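Local coordinates for lipase (Penicillium expansum, PDB 3G7N), which hydrolyses triacylglycerols and other acylglycerol lipids as a secreted alkaline lipase of the alpha/beta-hydrolase superfamily, releasing free fatty acids, at residues A[23-28]-A[252-257]; A[29-34]-A[50-55]; A[76-81]-A[95-100]; A[91-96]-A[166-171]. One frame throughout, in Å; residues are numbered along the deposited sequence.

In the fold
The four contacts form two pairs on opposite sides of the centre of the chain. Contact 1 ties the C-terminal tail to the loop after helix 8-23, and contact 2, whose centre is about 11 Å away, is the open end of the hairpin 32-40/45-52 at one margin of the main sheet. The two touch directly, C254 O lying 2.8 Å from F30 N. On the far side, contacts 3 and 4 have centres about 10 Å apart and share I95 and M96 of strand 95-96; the two pairs are about 32 to 36 Å apart between centres. M96, which packs in contact 3, has its side chain about 11 Å from that of the nucleophile S132.

Contact 1: A[23-28]-A[252-257]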
# COMPACT_ATOMS: atom_id res chain seq x y z
N THR A 23 2.72 -2.44 15.01
CA THR A 23 2.79 -3.07 16.33
C THR A 23 3.87 -4.14 16.38
O THR A 23 4.54 -4.30 17.40
CB THR A 23 1.43 -3.70 16.65
OG1 THR A 23 0.46 -2.67 16.76
CG2 THR A 23 1.47 -4.51 17.94
N GLY A 24 4.15 -4.78 15.24
CA GLY A 24 5.11 -5.89 15.20
C GLY A 24 4.51 -7.15 15.80
O GLY A 24 5.21 -7.93 16.44
N CYS A 25 3.26 -7.42 15.47
CA CYS A 25 2.56 -8.62 15.94
C CYS A 25 3.37 -9.90 15.75
O CYS A 25 3.97 -10.10 14.69
CB CYS A 25 1.22 -8.75 15.21
SG CYS A 25 0.12 -7.40 15.56
N ILE A 26 3.31 -10.77 16.76
CA ILE A 26 4.00 -12.05 16.83
C ILE A 26 3.07 -13.11 16.25
O ILE A 26 1.90 -13.18 16.62
CB ILE A 26 4.23 -12.42 18.33
CG1 ILE A 26 4.98 -11.30 19.05
CG2 ILE A 26 4.94 -13.75 18.47
CD1 ILE A 26 6.29 -10.91 18.36
N GLY A 27 3.58 -13.92 15.33
CA GLY A 27 2.87 -15.13 14.88
C GLY A 27 1.82 -14.85 13.81
O GLY A 27 1.74 -15.55 12.80
N LYS A 28 0.97 -13.86 14.07
CA LYS A 28 -0.19 -13.59 13.22
C LYS A 28 -0.56 -12.13 13.32
O LYS A 28 -0.31 -11.47 14.33
CB LYS A 28 -1.38 -14.47 13.60
CG LYS A 28 -1.62 -14.59 15.08
CD LYS A 28 -2.48 -13.44 15.61
CE LYS A 28 -3.94 -13.54 15.18
NZ LYS A 28 -4.59 -14.82 15.57
N ALA A 252 -4.89 -1.06 16.94
CA ALA A 252 -5.67 -2.22 16.57
C ALA A 252 -5.29 -3.49 17.35
O ALA A 252 -6.07 -4.43 17.38
CB ALA A 252 -5.59 -2.48 15.06
N GLY A 253 -4.08 -3.54 17.87
CA GLY A 253 -3.53 -4.82 18.34
C GLY A 253 -3.28 -5.79 17.20
O GLY A 253 -2.98 -5.39 16.07
N CYS A 254 -3.47 -7.08 17.49
CA CYS A 254 -3.07 -8.14 16.59
C CYS A 254 -4.20 -9.13 16.29
O CYS A 254 -3.97 -10.10 15.57
CB CYS A 254 -1.88 -8.90 17.17
SG CYS A 254 -0.49 -7.81 17.43
N GLY A 255 -5.35 -8.98 16.94
CA GLY A 255 -6.41 -9.99 16.86
C GLY A 255 -6.15 -11.26 17.67
O GLY A 255 -6.63 -12.35 17.30
N TYR A 256 -5.30 -11.19 18.68
CA TYR A 256 -4.89 -12.41 19.39
C TYR A 256 -6.08 -13.18 19.96
O TYR A 256 -6.02 -14.40 20.08
CB TYR A 256 -3.91 -12.10 20.51
CG TYR A 256 -2.53 -11.65 20.06
CD1 TYR A 256 -1.82 -12.37 19.10
CD2 TYR A 256 -1.94 -10.53 20.62
CE1 TYR A 256 -0.51 -11.97 18.73
CE2 TYR A 256 -0.65 -10.13 20.26
CZ TYR A 256 0.03 -10.83 19.28
OH TYR A 256 1.32 -10.43 18.93
N LEU A 257 -7.10 -12.48 20.45
CA LEU A 257 -8.22 -13.16 21.13
C LEU A 257 -9.50 -13.14 20.30
O LEU A 257 -10.60 -13.32 20.85
CB LEU A 257 -8.48 -12.56 22.52
CG LEU A 257 -7.27 -12.49 23.46
CD1 LEU A 257 -7.65 -11.91 24.83
CD2 LEU A 257 -6.64 -13.87 23.64
O HOH W 1 -2.00 -2.76 15.84
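A disulfide bridge fastens the C-terminal tail of this alpha/beta-hydrolase to the loop that follows helix 8-23: C25 SG and C254 SG are bonded at 2.0 Å, with chi3 -87°, close to the relaxed right angle. Both cysteines turn SG anti to their own carbonyl carbon, which brings the sulfurs together between the two segments. Next to the bridge, Y256 lays one ring face over C254 CB, which sits 3.4 Å above the ring centre, while I26 O lies at the ring edge, in its plane. The phenol OH accepts a nearly straight bond from I26 N (3.0 Å, 164°). K28, bent at chi2, chi3 and chi4, folds back over the tail, so that CE rests 3.5 Å from C254 O and CD meets Y256 CD1 obliquely. Shortening K28 to an alanine is likely to take away the aliphatic chain that packs against Y256 CD1 and the carbonyls of C254 and G255. C25 O is held by R37 of strand 32-40. At the helix end of the contact a water joins the two segments, 2.6 Å from T23 OG1 and donating to G253 O at 2.8 Å.

Contact 2: A[29-34]-A[50-55]; sequences AFDVTI and GYSTEK
Strands 32-34 and 50-52 run antiparallel, their directions 157° apart, with T33 and Y51 as a hydrogen-bonded pair (T33 N to Y51 O 2.8 Å, Y51 N to T33 O 3.0 Å) and I34 opposite G50 as a non-hydrogen-bonded one. G50 CA comes so near T33 O, at 3.0 Å, that a CB there would clash with this oxygen. On the face carrying T33 and Y51, the two side chains lie alongside each other, pointing the same way. Y51 CG stands between its backbone N and carbonyl carbon (chi1 65°), which swings the ring against T33: T33 CB sits over one ring face in a CH-pi contact, 4.0 Å from the centroid, and CG2 reaches toward OH. A serine in place of Y51 would probably leave T33 CB and CG2 without the ring that covers them. At the end of the ladder S52 OG donates to the anti lone pair of D31 OD2 at 2.6 Å while accepting from K55 N in an ST motif. Two waters bridge the segments: both donate to D31 O, one accepting from E54 N and the other from T53 N. The A29-V32 type II' turn leads into the hairpin. R13 of helix 8-23 forms a salt bridge with D31 OD2 and touches V32 and K55; Y51 stacks with Y121; along the sheet, the G50 backbone bonds to A59 of strand 57-62.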
# COMPACT_ATOMS: atom_id res chain seq x y z
N ALA A 29 -1.17 -11.63 12.25
CA ALA A 29 -1.79 -10.32 12.26
C ALA A 29 -3.21 -10.58 11.82
O ALA A 29 -3.46 -10.85 10.65
CB ALA A 29 -1.08 -9.39 11.30
N PHE A 30 -4.13 -10.56 12.78
CA PHE A 30 -5.50 -10.89 12.49
C PHE A 30 -5.60 -12.23 11.76
O PHE A 30 -5.05 -13.21 12.27
CB PHE A 30 -6.20 -9.72 11.80
CG PHE A 30 -6.22 -8.47 12.65
CD1 PHE A 30 -7.16 -8.35 13.66
CD2 PHE A 30 -5.16 -7.58 12.63
CE1 PHE A 30 -7.06 -7.33 14.59
CE2 PHE A 30 -5.11 -6.51 13.51
CZ PHE A 30 -6.05 -6.41 14.52
N ASP A 31 -6.21 -12.28 10.58
CA ASP A 31 -6.38 -13.57 9.90
C ASP A 31 -5.12 -14.06 9.16
O ASP A 31 -5.10 -15.16 8.59
CB ASP A 31 -7.56 -13.50 8.95
CG ASP A 31 -7.39 -12.40 7.91
OD1 ASP A 31 -7.57 -11.22 8.29
OD2 ASP A 31 -7.05 -12.69 6.75
N VAL A 32 -4.08 -13.22 9.11
CA VAL A 32 -2.85 -13.56 8.39
C VAL A 32 -1.83 -14.24 9.31
O VAL A 32 -1.38 -13.66 10.31
CB VAL A 32 -2.23 -12.32 7.72
CG1 VAL A 32 -0.86 -12.66 7.11
CG2 VAL A 32 -3.19 -11.75 6.68
N THR A 33 -1.48 -15.48 8.99
CA THR A 33 -0.38 -16.17 9.66
C THR A 33 0.94 -15.70 9.04
O THR A 33 1.14 -15.78 7.83
CB THR A 33 -0.50 -17.68 9.48
OG1 THR A 33 -1.74 -18.13 10.04
CG2 THR A 33 0.65 -18.40 10.17
N ILE A 34 1.83 -15.16 9.87
CA ILE A 34 3.04 -14.54 9.35
C ILE A 34 4.14 -15.57 9.25
O ILE A 34 4.55 -16.14 10.27
CB ILE A 34 3.50 -13.34 10.24
CG1 ILE A 34 2.42 -12.24 10.29
CG2 ILE A 34 4.82 -12.75 9.70
CD1 ILE A 34 2.52 -11.30 11.51
N GLY A 50 2.88 -13.58 4.63
CA GLY A 50 2.23 -14.78 5.18
C GLY A 50 0.99 -15.11 4.40
O GLY A 50 0.88 -14.78 3.23
N TYR A 51 0.11 -15.89 5.02
CA TYR A 51 -1.07 -16.40 4.33
C TYR A 51 -2.27 -16.33 5.26
O TYR A 51 -2.16 -16.43 6.48
CB TYR A 51 -0.86 -17.85 3.85
CG TYR A 51 -0.67 -18.85 4.94
CD1 TYR A 51 -1.75 -19.53 5.47
CD2 TYR A 51 0.59 -19.08 5.49
CE1 TYR A 51 -1.59 -20.43 6.51
CE2 TYR A 51 0.76 -19.94 6.56
CZ TYR A 51 -0.34 -20.62 7.07
OH TYR A 51 -0.17 -21.49 8.14
N SER A 52 -3.44 -16.17 4.64
CA SER A 52 -4.72 -16.21 5.35
C SER A 52 -5.52 -17.40 4.84
O SER A 52 -6.01 -17.39 3.73
CB SER A 52 -5.50 -14.94 5.05
OG SER A 52 -6.82 -15.06 5.61
N THR A 53 -5.73 -18.37 5.73
CA THR A 53 -6.61 -19.51 5.44
C THR A 53 -8.07 -19.05 5.26
O THR A 53 -8.74 -19.46 4.31
CB THR A 53 -6.55 -20.55 6.56
OG1 THR A 53 -5.19 -20.90 6.82
CG2 THR A 53 -7.33 -21.79 6.18
N GLU A 54 -8.47 -18.04 6.03
CA GLU A 54 -9.81 -17.47 5.96
C GLU A 54 -10.07 -16.84 4.60
O GLU A 54 -11.13 -17.06 4.00
CB GLU A 54 -10.00 -16.43 7.08
CG GLU A 54 -11.39 -15.81 7.09
CD GLU A 54 -11.57 -14.80 8.20
OE1 GLU A 54 -10.94 -14.96 9.27
OE2 GLU A 54 -12.17 -13.73 7.93
N LYS A 55 -9.14 -16.02 4.12
CA LYS A 55 -9.35 -15.29 2.87
C LYS A 55 -8.82 -16.02 1.63
O LYS A 55 -9.02 -15.58 0.52
CB LYS A 55 -8.71 -13.90 2.96
CG LYS A 55 -9.30 -13.01 4.05
CD LYS A 55 -10.77 -12.65 3.77
CE LYS A 55 -11.20 -11.48 4.63
NZ LYS A 55 -12.65 -11.22 4.46
O HOH W 2 -7.05 -17.12 8.42
O HOH W 3 -4.10 -18.13 8.38

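Contact 3: A[76-81]-A[95-100]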
# COMPACT_ATOMS: atom_id res chain seq x y z
N ASP A 76 13.77 10.97 -0.19
CA ASP A 76 14.47 11.32 -1.40
C ASP A 76 13.50 11.34 -2.59
O ASP A 76 12.99 10.31 -2.99
CB ASP A 76 15.59 10.30 -1.62
CG ASP A 76 16.58 10.73 -2.69
OD1 ASP A 76 16.22 11.59 -3.51
OD2 ASP A 76 17.59 10.01 -2.84
N ILE A 77 13.22 12.53 -3.13
CA ILE A 77 12.29 12.62 -4.23
C ILE A 77 12.92 12.77 -5.60
O ILE A 77 12.21 12.95 -6.57
CB ILE A 77 11.20 13.69 -4.03
CG1 ILE A 77 11.80 15.09 -4.00
CG2 ILE A 77 10.39 13.42 -2.77
CD1 ILE A 77 10.74 16.19 -3.97
N ALA A 78 14.20 12.44 -5.70
CA ALA A 78 14.83 12.31 -7.01
C ALA A 78 14.19 11.16 -7.80
O ALA A 78 14.12 10.03 -7.31
CB ALA A 78 16.32 12.09 -6.86
N LEU A 79 13.77 11.44 -9.02
CA LEU A 79 13.22 10.39 -9.89
C LEU A 79 14.34 9.60 -10.52
O LEU A 79 15.27 10.19 -11.12
CB LEU A 79 12.32 11.00 -10.96
CG LEU A 79 10.97 11.54 -10.50
CD1 LEU A 79 10.20 12.17 -11.65
CD2 LEU A 79 10.13 10.44 -9.83
N ILE A 80 14.23 8.28 -10.46
CA ILE A 80 15.23 7.39 -11.04
C ILE A 80 14.58 6.32 -11.90
O ILE A 80 13.36 6.13 -11.89
CB ILE A 80 16.16 6.76 -9.98
CG1 ILE A 80 15.35 6.01 -8.92
CG2 ILE A 80 16.96 7.84 -9.27
CD1 ILE A 80 14.68 4.76 -9.43
N THR A 81 15.39 5.72 -12.76
CA THR A 81 14.97 4.57 -13.54
C THR A 81 15.00 3.33 -12.66
O THR A 81 16.04 2.96 -12.12
CB THR A 81 15.90 4.37 -14.75
OG1 THR A 81 15.81 5.52 -15.59
CG2 THR A 81 15.48 3.13 -15.53
N ILE A 95 10.58 6.51 -10.87
CA ILE A 95 10.02 6.41 -9.52
C ILE A 95 10.99 7.12 -8.58
O ILE A 95 12.20 7.15 -8.81
CB ILE A 95 9.91 4.91 -9.09
CG1 ILE A 95 9.00 4.14 -10.05
CG2 ILE A 95 9.42 4.78 -7.65
CD1 ILE A 95 8.95 2.62 -9.77
N MET A 96 10.46 7.69 -7.50
CA MET A 96 11.32 8.37 -6.58
C MET A 96 12.26 7.40 -5.86
O MET A 96 11.86 6.30 -5.45
CB MET A 96 10.49 9.18 -5.58
CG MET A 96 9.50 8.37 -4.74
SD MET A 96 8.40 9.41 -3.74
CE MET A 96 9.47 9.77 -2.37
N ARG A 97 13.51 7.81 -5.65
CA ARG A 97 14.50 6.95 -5.03
C ARG A 97 14.07 6.58 -3.62
O ARG A 97 14.36 5.49 -3.13
CB ARG A 97 15.88 7.62 -5.02
CG ARG A 97 16.96 6.71 -4.49
CD ARG A 97 18.33 7.39 -4.42
NE ARG A 97 18.88 7.64 -5.74
CZ ARG A 97 19.14 8.85 -6.22
NH1 ARG A 97 18.85 9.93 -5.51
NH2 ARG A 97 19.70 8.99 -7.42
N GLY A 98 13.43 7.51 -2.91
CA GLY A 98 13.01 7.26 -1.54
C GLY A 98 12.00 6.15 -1.34
O GLY A 98 11.78 5.72 -0.21
N VAL A 99 11.39 5.67 -2.43
CA VAL A 99 10.55 4.47 -2.38
C VAL A 99 11.19 3.30 -3.11
O VAL A 99 11.16 2.18 -2.63
CB VAL A 99 9.13 4.76 -2.92
CG1 VAL A 99 8.27 3.49 -2.90
CG2 VAL A 99 8.49 5.85 -2.08
N HIS A 100 11.79 3.55 -4.28
CA HIS A 100 12.49 2.47 -4.97
C HIS A 100 13.60 1.86 -4.14
O HIS A 100 13.78 0.63 -4.16
CB HIS A 100 13.02 2.95 -6.33
CG HIS A 100 13.81 1.91 -7.06
ND1 HIS A 100 13.24 0.91 -7.82
CD2 HIS A 100 15.13 1.62 -7.01
CE1 HIS A 100 14.19 0.12 -8.30
NE2 HIS A 100 15.35 0.58 -7.88
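R97 and D76 each carry CG anti to the backbone N, and a bend at chi3 of R97 (-69°) brings its guanidinium to the D76 carboxylate. NH1 donates along the guanidinium plane to the syn lone pair of OD2 (3.0 Å, 169°), although the two planes are 50° apart. The other carboxylate oxygen, OD1, accepts from A78 N in an Asx turn. I80 places CG1 between its backbone N and carbonyl carbon; this chi1 sends CG2 over a guanidinium face, 3.5 Å from NH2, and the further turn at chi2 carries CD1 over the H100 ring, 4.2 Å from its centroid. The backbones form a two-stranded antiparallel ladder. I80 and I95 bond both ways, I80 N to I95 O at 2.8 Å, and L79 faces M96 as the non-hydrogen-bonded pair. Where strand 95-96 passes into helix 97-120, A78 O takes R97 N and D76 O takes G98 N, each at 2.8 Å. The first turn of the helix thus has two of its N-H groups satisfied by carbonyls of another segment, and the D76 carboxylate near this N-terminus would probably be favoured in its charged form by the helix dipole as well as by R97.

Contact 4: A[91-96]-A[166-171]; sequences SDVKIM and NQAWAD
N166 carries the close-fitting part of this contact, its amide set between the backbones of D92 and K94. With CG between its backbone N and carbonyl carbon (chi1 63°), ND2 donates in the amide plane to D92 O (3.0 Å, 169°), almost in line with the C=O bond. OD1 accepts twice, from opposite faces of its plane: K94 N comes from above the carbonyl plane at 3.1 Å, and W169 N at 2.9 Å. The ND2 bond and the two bonds to OD1 probably leave the amide little freedom to turn; separately, backbone N166 N donates to K94 O at 3.1 Å. The bond from W169 N makes N166 the N-cap of helix 167-175, so the residue that starts this helix also docks it on the chain leading into strand 95-96, within the alpha/beta-hydrolase fold. Packing stays close on the buried side. I95 CG1 lies over one face of the W169 indole, offset toward its rim, and CD1 is 3.5 Å from CE3; V93 CG1 meets the same indole at its edge. I140 of helix 133-148 touches both I95 and W169. The outer side is looser. D92 is exposed and packs its carboxylate against A168 CB, with OD2 at 3.4 Å. K94 lays CB and CG against N166 ND2, CG at 3.5 Å, and then leads away from the helix, its CE packing against T81.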
# COMPACT_ATOMS: atom_id res chain seq x y z
N SER A 91 10.76 2.29 -20.75
CA SER A 91 11.92 3.17 -20.64
C SER A 91 11.63 4.50 -19.94
O SER A 91 12.56 5.15 -19.46
CB SER A 91 12.50 3.45 -22.04
OG SER A 91 11.59 4.22 -22.82
N ASP A 92 10.42 5.00 -20.11
CA ASP A 92 10.08 6.32 -19.59
C ASP A 92 9.63 6.34 -18.12
O ASP A 92 9.48 7.40 -17.54
CB ASP A 92 9.09 7.06 -20.49
CG ASP A 92 7.80 6.29 -20.73
OD1 ASP A 92 7.79 5.05 -20.53
OD2 ASP A 92 6.83 6.90 -21.21
N VAL A 93 9.49 5.16 -17.52
CA VAL A 93 8.99 5.07 -16.14
C VAL A 93 10.06 5.57 -15.20
O VAL A 93 11.21 5.16 -15.25
CB VAL A 93 8.64 3.61 -15.78
CG1 VAL A 93 8.48 3.44 -14.25
CG2 VAL A 93 7.36 3.21 -16.44
N LYS A 94 9.66 6.47 -14.30
CA LYS A 94 10.57 6.93 -13.25
C LYS A 94 9.84 6.88 -11.91
O LYS A 94 8.68 7.26 -11.84
CB LYS A 94 11.03 8.37 -13.52
CG LYS A 94 11.78 8.58 -14.84
CD LYS A 94 13.12 7.89 -14.81
CE LYS A 94 13.87 8.09 -16.13
NZ LYS A 94 14.25 9.51 -16.33
N ILE A 95 10.58 6.51 -10.87
CA ILE A 95 10.02 6.41 -9.52
C ILE A 95 10.99 7.12 -8.58
O ILE A 95 12.20 7.15 -8.81
CB ILE A 95 9.91 4.91 -9.09
CG1 ILE A 95 9.00 4.14 -10.05
CG2 ILE A 95 9.42 4.78 -7.65
CD1 ILE A 95 8.95 2.62 -9.77
N MET A 96 10.46 7.69 -7.50
CA MET A 96 11.32 8.37 -6.58
C MET A 96 12.26 7.40 -5.86
O MET A 96 11.86 6.30 -5.45
CB MET A 96 10.49 9.18 -5.58
CG MET A 96 9.50 8.37 -4.74
SD MET A 96 8.40 9.41 -3.74
CE MET A 96 9.47 9.77 -2.37
N ASN A 166 6.32 9.32 -12.03
CA ASN A 166 5.83 10.17 -13.10
C ASN A 166 4.63 9.58 -13.80
O ASN A 166 4.10 8.55 -13.38
CB ASN A 166 6.95 10.51 -14.09
CG ASN A 166 7.50 9.28 -14.82
OD1 ASN A 166 7.05 8.14 -14.62
ND2 ASN A 166 8.49 9.51 -15.69
N GLN A 167 4.11 10.27 -14.82
CA GLN A 167 2.91 9.77 -15.49
C GLN A 167 3.13 8.40 -16.12
O GLN A 167 2.24 7.56 -16.11
CB GLN A 167 2.42 10.75 -16.55
CG GLN A 167 1.07 10.36 -17.16
CD GLN A 167 -0.08 10.51 -16.19
OE1 GLN A 167 -0.31 11.59 -15.64
NE2 GLN A 167 -0.77 9.41 -15.91
N ALA A 168 4.33 8.15 -16.63
CA ALA A 168 4.61 6.85 -17.24
C ALA A 168 4.55 5.75 -16.17
O ALA A 168 4.01 4.67 -16.41
CB ALA A 168 5.97 6.86 -17.94
N TRP A 169 5.00 6.06 -14.96
CA TRP A 169 4.88 5.14 -13.83
C TRP A 169 3.42 4.84 -13.53
O TRP A 169 3.02 3.67 -13.46
CB TRP A 169 5.55 5.73 -12.58
CG TRP A 169 4.97 5.21 -11.31
CD1 TRP A 169 4.14 5.87 -10.45
CD2 TRP A 169 5.06 3.86 -10.82
NE1 TRP A 169 3.74 5.04 -9.44
CE2 TRP A 169 4.31 3.80 -9.63
CE3 TRP A 169 5.74 2.72 -11.26
CZ2 TRP A 169 4.15 2.62 -8.90
CZ3 TRP A 169 5.56 1.54 -10.55
CH2 TRP A 169 4.81 1.51 -9.36
N ALA A 170 2.61 5.88 -13.43
CA ALA A 170 1.21 5.68 -13.09
C ALA A 170 0.51 4.84 -14.16
O ALA A 170 -0.32 3.98 -13.86
CB ALA A 170 0.51 7.02 -12.87
N ASP A 171 0.87 5.10 -15.41
CA ASP A 171 0.28 4.37 -16.54
C ASP A 171 0.68 2.90 -16.50
O ASP A 171 -0.13 2.02 -16.79
CB ASP A 171 0.71 4.99 -17.87
CG ASP A 171 0.13 6.37 -18.11
OD1 ASP A 171 -0.89 6.71 -17.47
OD2 ASP A 171 0.60 7.06 -19.03